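Local coordinates for ribosome biogenesis Nep1 RNA methyltransferase (Archaeoglobus fulgidus, PDB 3O7B), which probably methylates N1 of a specific pseudouridine in 16S rRNA during ribosome biogenesis, with S-adenosyl-L-methionine as methyl donor, working as a homodimer, at residues L98-R103 against V119-R124. Sequence-based numbering, arbitrary orientation.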
loop_
_atom_site.group_PDB
_atom_site.type_symbol
_atom_site.label_atom_id
_atom_site.label_comp_id
_atom_site.label_asym_id
_atom_site.label_seq_id
_atom_site.Cartn_x
_atom_site.Cartn_y
_atom_site.Cartn_z
ATOM N N LEU A 98 0.423 -5.674 8.953
ATOM C CA LEU A 98 1.453 -5.740 9.977
ATOM C C LEU A 98 1.598 -4.425 10.755
ATOM O O LEU A 98 2.151 -4.426 11.864
ATOM C CB LEU A 98 2.771 -6.207 9.384
ATOM C CG LEU A 98 2.768 -7.658 8.863
ATOM C CD1 LEU A 98 3.958 -7.868 7.936
ATOM C CD2 LEU A 98 2.834 -8.611 10.018
ATOM N N ASP A 99 1.080 -3.335 10.185
ATOM C CA ASP A 99 1.044 -2.026 10.879
ATOM C C ASP A 99 0.010 -1.983 12.012
ATOM O O ASP A 99 0.001 -1.050 12.820
ATOM C CB ASP A 99 0.701 -0.901 9.885
ATOM C CG ASP A 99 1.862 -0.520 8.949
ATOM O OD1 ASP A 99 3.036 -0.928 9.155
ATOM O OD2 ASP A 99 1.582 0.227 7.964
ATOM N N SER A 100 -0.901 -2.951 12.055
ATOM C CA SER A 100 -1.925 -3.007 13.107
ATOM C C SER A 100 -1.278 -3.064 14.492
ATOM O O SER A 100 -0.288 -3.772 14.690
ATOM C CB SER A 100 -2.821 -4.242 12.933
ATOM O OG SER A 100 -3.707 -4.369 14.045
ATOM N N PRO A 101 -1.856 -2.340 15.471
ATOM C CA PRO A 101 -1.329 -2.486 16.831
ATOM C C PRO A 101 -1.764 -3.791 17.526
ATOM O O PRO A 101 -1.256 -4.122 18.594
ATOM C CB PRO A 101 -1.911 -1.273 17.556
ATOM C CG PRO A 101 -3.193 -1.048 16.897
ATOM C CD PRO A 101 -2.953 -1.359 15.416
ATOM N N LEU A 102 -2.688 -4.520 16.914
ATOM C CA LEU A 102 -3.187 -5.760 17.499
ATOM C C LEU A 102 -2.259 -6.903 17.110
ATOM O O LEU A 102 -1.989 -7.113 15.925
ATOM C CB LEU A 102 -4.614 -6.002 17.022
ATOM C CG LEU A 102 -5.455 -7.141 17.585
ATOM C CD1 LEU A 102 -5.391 -7.222 19.109
ATOM C CD2 LEU A 102 -6.886 -6.955 17.132
ATOM N N ARG A 103 -1.773 -7.637 18.107
ATOM C CA ARG A 103 -0.724 -8.634 17.892
ATOM C C ARG A 103 -1.202 -10.083 18.111
ATOM O O ARG A 103 -0.378 -10.988 18.218
ATOM C CB ARG A 103 0.508 -8.307 18.773
ATOM C CG ARG A 103 1.034 -6.875 18.629
ATOM C CD ARG A 103 2.104 -6.763 17.550
ATOM N NE ARG A 103 1.885 -5.612 16.683
ATOM C CZ ARG A 103 2.800 -5.067 15.883
ATOM N NH1 ARG A 103 2.465 -4.027 15.133
ATOM N NH2 ARG A 103 4.045 -5.544 15.831
ATOM N N VAL A 119 4.941 -15.388 8.052
ATOM C CA VAL A 119 5.529 -14.083 8.361
ATOM C C VAL A 119 5.342 -13.811 9.846
ATOM O O VAL A 119 4.219 -13.667 10.311
ATOM C CB VAL A 119 4.886 -12.937 7.509
ATOM C CG1 VAL A 119 5.596 -11.616 7.780
ATOM C CG2 VAL A 119 4.950 -13.257 6.016
ATOM N N ASN A 120 6.448 -13.765 10.601
ATOM C CA ASN A 120 6.407 -13.415 12.005
ATOM C C ASN A 120 5.657 -12.103 12.184
ATOM O O ASN A 120 5.884 -11.141 11.453
ATOM C CB ASN A 120 7.860 -13.288 12.490
ATOM C CG ASN A 120 7.997 -13.128 14.001
ATOM O OD1 ASN A 120 7.205 -12.473 14.667
ATOM N ND2 ASN A 120 9.075 -13.717 14.538
ATOM N N ARG A 121 4.750 -12.078 13.152
ATOM C CA ARG A 121 3.931 -10.916 13.402
ATOM C C ARG A 121 4.786 -9.683 13.660
ATOM O O ARG A 121 4.357 -8.568 13.377
ATOM C CB ARG A 121 2.934 -11.205 14.547
ATOM C CG ARG A 121 1.984 -10.064 14.884
ATOM C CD ARG A 121 1.070 -9.713 13.707
ATOM N NE ARG A 121 0.259 -8.528 13.964
ATOM C CZ ARG A 121 0.673 -7.279 13.751
ATOM N NH1 ARG A 121 1.904 -7.039 13.275
ATOM N NH2 ARG A 121 -0.156 -6.273 13.996
ATOM N N GLU A 122 6.001 -9.883 14.165
ATOM C CA GLU A 122 6.874 -8.764 14.497
ATOM C C GLU A 122 7.789 -8.283 13.352
ATOM O O GLU A 122 8.555 -7.328 13.502
ATOM C CB GLU A 122 7.628 -9.055 15.802
ATOM C CG GLU A 122 6.688 -9.247 17.028
ATOM C CD GLU A 122 5.733 -8.074 17.283
ATOM O OE1 GLU A 122 6.154 -6.899 17.176
ATOM O OE2 GLU A 122 4.551 -8.321 17.612
ATOM N N THR A 123 7.674 -8.904 12.182
ATOM C CA THR A 123 8.496 -8.534 11.032
ATOM C C THR A 123 8.152 -7.134 10.506
ATOM O O THR A 123 6.975 -6.802 10.319
ATOM C CB THR A 123 8.311 -9.567 9.888
ATOM O OG1 THR A 123 8.753 -10.839 10.359
ATOM C CG2 THR A 123 9.115 -9.199 8.654
ATOM N N ARG A 124 9.179 -6.308 10.275
ATOM C CA ARG A 124 9.019 -5.024 9.600
ATOM C C ARG A 124 9.430 -5.212 8.158
ATOM O O ARG A 124 10.624 -5.314 7.854
ATOM C CB ARG A 124 9.911 -3.941 10.228
ATOM C CG ARG A 124 9.609 -3.554 11.665
ATOM C CD ARG A 124 10.434 -2.290 12.058
ATOM N NE ARG A 124 11.802 -2.316 11.528
ATOM C CZ ARG A 124 12.868 -2.797 12.179
ATOM N NH1 ARG A 124 12.732 -3.273 13.407
ATOM N NH2 ARG A 124 14.069 -2.791 11.593
#
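With CG of Arg121 set opposite its own backbone N (chi1 -178°) and one bend at chi2 (62°), the side chain carries its guanidinium into the loop 98-103, where Arg103, bent at chi2 and chi3, folds its own guanidinium over one face. The rim of the Arg121 group meets three backbone carbonyls: NH1 donates to Leu98 O (3.0 Å), while NH2 is shared between Ser100 O (2.6 Å) and Leu102 O (2.8 Å); NE adds a weak bond to Leu102 O. Ser100 O is gripped twice, by Arg121 NH2 and Arg103 NH1 from opposite faces of its plane. The two guanidinium planes lie 35° apart, with Arg121 NH1 3.4 Å from Arg103 CZ, above the centre of that group. Glu122 closes the arrangement: its OE1 accepts from Arg103 NH2 at 2.8 Å in a salt bridge, approached from above the carboxylate plane. Leu98 CD1 packs on Val119 CG1 (4.1 Å). An ST turn at Ser100, whose OG also bonds Glu236 of helix 224-239, and an Asx turn at Asn120 shape the two loops. The contact thus ties the exit of helix 87-98 to the type I turn after strand 116-119, away from the cofactor pocket. Replacing Arg121 with alanine removes all these donors and would probably leave the carbonyls of Leu98 and Leu102 without this mate and Ser100 O with Arg103 NH1 alone of its two arginine donors. Carbonyl oxygens and the Glu122 carboxylate together probably offset the cost of bringing two like-charged guanidinium groups within van der Waals distance.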